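Local coordinates for cytosol aminopeptidase (Coxiella burnetii, PDB 3IJ3), which probably acts as a manganese-dependent M17-family metalloaminopeptidase, removing amino acids from the N-terminal ends of peptides, at residues Pro243-Val248 with Leu292-Arg297. Sequence-based numbering, arbitrary orientation. Where two conformers were deposited one is given.
Sequences PKVTLV and LPVRLR. With SO4 (sulfate ion), chain G.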
ATOM      1  N   PRO A 243      49.321  13.245 -16.216  1.00 18.46           N
ATOM      2  CA  PRO A 243      48.001  13.833 -15.977  1.00 18.01           C
ATOM      3  C   PRO A 243      47.250  13.061 -14.926  1.00 17.39           C
ATOM      4  O   PRO A 243      47.273  11.846 -14.945  1.00 16.50           O
ATOM      5  CB  PRO A 243      47.292  13.695 -17.333  1.00 18.79           C
ATOM      6  CG  PRO A 243      48.383  13.538 -18.320  1.00 20.10           C
ATOM      7  CD  PRO A 243      49.475  12.808 -17.613  1.00 19.52           C
ATOM      8  N   LYS A 244      46.564  13.780 -14.043  1.00 14.84           N
ATOM      9  CA  LYS A 244      45.827  13.152 -12.970  1.00 16.53           C
ATOM     10  C   LYS A 244      44.445  12.692 -13.415  1.00 15.56           C
ATOM     11  O   LYS A 244      43.635  13.487 -13.881  1.00 15.90           O
ATOM     12  CB  LYS A 244      45.697  14.104 -11.783  1.00 15.93           C
ATOM     13  CG  LYS A 244      46.986  14.393 -11.030  1.00 19.05           C
ATOM     14  CD  LYS A 244      46.695  15.346  -9.862  1.00 20.07           C
ATOM     15  CE  LYS A 244      47.885  15.502  -8.910  1.00 25.51           C
ATOM     16  NZ  LYS A 244      49.045  16.083  -9.562  1.00 22.25           N
ATOM     17  N   VAL A 245      44.205  11.391 -13.290  1.00 15.23           N
ATOM     18  CA  VAL A 245      42.893  10.786 -13.561  1.00 14.77           C
ATOM     19  C   VAL A 245      42.468  10.221 -12.223  1.00 15.29           C
ATOM     20  O   VAL A 245      43.177   9.364 -11.667  1.00 14.18           O
ATOM     21  CB  VAL A 245      42.969   9.678 -14.610  1.00 14.87           C
ATOM     22  CG1 VAL A 245      41.606   8.928 -14.719  1.00 15.81           C
ATOM     23  CG2 VAL A 245      43.408  10.258 -15.955  1.00 14.28           C
ATOM     24  N   THR A 246      41.331  10.693 -11.702  1.00 14.39           N
ATOM     25  CA  THR A 246      40.828  10.262 -10.408  1.00 14.75           C
ATOM     26  C   THR A 246      39.491   9.559 -10.572  1.00 14.52           C
ATOM     27  O   THR A 246      38.547  10.105 -11.195  1.00 14.60           O
ATOM     28  CB  THR A 246      40.703  11.452  -9.408  1.00 15.18           C
ATOM     29  OG1 THR A 246      41.990  12.062  -9.220  1.00 15.70           O
ATOM     30  CG2 THR A 246      40.097  10.977  -8.011  1.00 14.60           C
ATOM     31  N   LEU A 247      39.417   8.340 -10.024  1.00 14.51           N
ATOM     32  CA  LEU A 247      38.243   7.498 -10.084  1.00 15.41           C
ATOM     33  C   LEU A 247      37.608   7.452  -8.698  1.00 15.76           C
ATOM     34  O   LEU A 247      38.308   7.339  -7.689  1.00 16.17           O
ATOM     35  CB  LEU A 247      38.630   6.083 -10.497  1.00 14.46           C
ATOM     36  CG  LEU A 247      39.458   5.938 -11.781  1.00 15.15           C
ATOM     37  CD1 LEU A 247      39.753   4.423 -12.056  1.00 14.72           C
ATOM     38  CD2 LEU A 247      38.784   6.612 -12.983  1.00 15.59           C
ATOM     39  N   VAL A 248      36.290   7.577  -8.668  1.00 16.13           N
ATOM     40  CA  VAL A 248      35.530   7.571  -7.446  1.00 15.76           C
ATOM     41  C   VAL A 248      34.427   6.523  -7.549  1.00 15.89           C
ATOM     42  O   VAL A 248      33.720   6.435  -8.552  1.00 16.40           O
ATOM     43  CB  VAL A 248      34.948   8.946  -7.190  1.00 16.93           C
ATOM     44  CG1 VAL A 248      34.111   8.949  -5.867  1.00 19.24           C
ATOM     45  CG2 VAL A 248      36.048  10.024  -7.147  1.00 17.70           C
ATOM     46  N   LEU A 292      48.867   2.645 -18.288  0.50 17.98           N
ATOM     47  CA  LEU A 292      48.463   3.887 -18.921  0.50 17.70           C
ATOM     48  C   LEU A 292      49.292   5.024 -18.277  0.50 18.14           C
ATOM     49  O   LEU A 292      49.466   5.039 -17.049  0.50 18.13           O
ATOM     50  CB  LEU A 292      46.974   4.102 -18.690  0.50 18.08           C
ATOM     51  CG  LEU A 292      46.301   5.176 -19.529  0.50 16.71           C
ATOM     52  CD1 LEU A 292      46.268   4.753 -20.994  0.50 15.84           C
ATOM     53  CD2 LEU A 292      44.889   5.447 -18.998  0.50 15.88           C
ATOM     54  N   PRO A 293      49.810   5.974 -19.089  1.00 18.21           N
ATOM     55  CA  PRO A 293      50.650   7.056 -18.570  1.00 18.86           C
ATOM     56  C   PRO A 293      49.867   8.192 -17.909  1.00 18.55           C
ATOM     57  O   PRO A 293      49.784   9.323 -18.435  1.00 17.72           O
ATOM     58  CB  PRO A 293      51.414   7.524 -19.813  1.00 19.22           C
ATOM     59  CG  PRO A 293      50.466   7.280 -20.926  1.00 18.81           C
ATOM     60  CD  PRO A 293      49.692   6.047 -20.562  1.00 18.92           C
ATOM     61  N   VAL A 294      49.305   7.856 -16.753  1.00 16.69           N
ATOM     62  CA  VAL A 294      48.540   8.783 -15.948  1.00 16.12           C
ATOM     63  C   VAL A 294      48.944   8.642 -14.486  1.00 15.82           C
ATOM     64  O   VAL A 294      49.599   7.665 -14.102  1.00 16.05           O
ATOM     65  CB  VAL A 294      47.012   8.532 -16.046  1.00 16.26           C
ATOM     66  CG1 VAL A 294      46.534   8.715 -17.492  1.00 15.77           C
ATOM     67  CG2 VAL A 294      46.609   7.125 -15.506  1.00 15.89           C
ATOM     68  N   ARG A 295      48.583   9.650 -13.709  1.00 14.79           N
ATOM     69  CA  ARG A 295      48.729   9.629 -12.253  1.00 15.67           C
ATOM     70  C   ARG A 295      47.331   9.257 -11.766  1.00 15.59           C
ATOM     71  O   ARG A 295      46.415  10.079 -11.776  1.00 16.41           O
ATOM     72  CB  ARG A 295      49.184  10.986 -11.729  1.00 15.53           C
ATOM     73  CG  ARG A 295      49.293  11.094 -10.224  1.00 17.57           C
ATOM     74  CD  ARG A 295      50.186  10.026  -9.578  1.00 24.02           C
ATOM     75  NE  ARG A 295      50.315  10.269  -8.133  1.00 24.41           N
ATOM     76  CZ  ARG A 295      51.057   9.556  -7.284  1.00 30.49           C
ATOM     77  NH1 ARG A 295      51.764   8.494  -7.701  1.00 27.32           N
ATOM     78  NH2 ARG A 295      51.092   9.912  -5.995  1.00 27.87           N
ATOM     79  N   LEU A 296      47.179   7.997 -11.365  1.00 14.43           N
ATOM     80  CA  LEU A 296      45.905   7.442 -10.962  1.00 14.99           C
ATOM     81  C   LEU A 296      45.632   7.607  -9.478  1.00 15.58           C
ATOM     82  O   LEU A 296      46.525   7.406  -8.633  1.00 14.47           O
ATOM     83  CB  LEU A 296      45.881   5.948 -11.271  1.00 14.66           C
ATOM     84  CG  LEU A 296      44.678   5.117 -10.789  1.00 16.46           C
ATOM     85  CD1 LEU A 296      43.406   5.556 -11.532  1.00 17.64           C
ATOM     86  CD2 LEU A 296      44.978   3.631 -11.006  1.00 18.58           C
ATOM     87  N   ARG A 297      44.404   7.979  -9.161  1.00 14.83           N
ATOM     88  CA  ARG A 297      43.957   8.005  -7.786  1.00 15.75           C
ATOM     89  C   ARG A 297      42.582   7.352  -7.795  1.00 14.53           C
ATOM     90  O   ARG A 297      41.791   7.566  -8.722  1.00 15.29           O
ATOM     91  CB  ARG A 297      43.875   9.433  -7.248  1.00 14.84           C
ATOM     92  CG  ARG A 297      43.414   9.502  -5.828  1.00 17.46           C
ATOM     93  CD  ARG A 297      43.317  10.936  -5.346  1.00 18.99           C
ATOM     94  NE  ARG A 297      43.281  11.025  -3.888  1.00 19.45           N
ATOM     95  CZ  ARG A 297      43.138  12.169  -3.216  1.00 21.96           C
ATOM     96  NH1 ARG A 297      42.947  13.319  -3.865  1.00 21.92           N
ATOM     97  NH2 ARG A 297      43.166  12.165  -1.889  1.00 18.21           N
TER
HETATM   98  S   SO4 G 464      50.668  12.726  -3.618  0.50 42.94           S
HETATM   99  O1  SO4 G 464      50.893  11.466  -2.917  0.50 42.39           O
HETATM  100  O2  SO4 G 464      51.922  13.192  -4.203  0.50 45.78           O
HETATM  101  O3  SO4 G 464      49.706  12.520  -4.687  0.50 39.74           O
HETATM  102  O4  SO4 G 464      50.173  13.741  -2.695  0.50 43.87           O
HETATM  103  O   HOH W   1      44.755  11.511  -9.929  1.00 16.20           O
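Two neighbouring parallel strands of the catalytic-domain sheet start side by side here, the N and O of Arg295 and Arg297 bonding in turn to Pro243, Val245 and Leu247, the ladder of a parallel pair. Arg295 N gives a nearly straight bond to Pro243 O (2.8 Å), and Arg295 O receives Val245 N at 3.0 Å; Arg297 repeats the pattern, its N on Val245 O and its O taking Leu247 N. Pro243 has no N-H to give, yet its carbonyl opens the ladder.

On one face branched aliphatic residues pack against helix 275-289 and, at the Val245-Val294 end, Tyr481 of helix 470-481. Val245 CG2 meets Val294 CG1 at 3.8 Å, and Leu296, with CG anti to its backbone N (chi1 174°), brings CD1 to 3.9 Å from Leu247 CD1. On the other face, long polar residues lay their aliphatic stems together: Lys244 and Arg295 run alongside each other through their CG methylenes, 4.1 Å apart. Arg295 NH2 hydrogen-bonds O3 of a sulfate probably from the crystallisation liquor (3.2 Å), while its NH1 bonds Gly238 O. Thr246 OG1 and Arg295 O both accept from one water, and the extended Arg297 passes Thr246 to salt bridges with Asp234 and Glu345, which probably balance its buried charge. Helix 275-289 lies between the strands in sequence, as in a parallel beta-alpha-beta crossover of an alpha/beta domain.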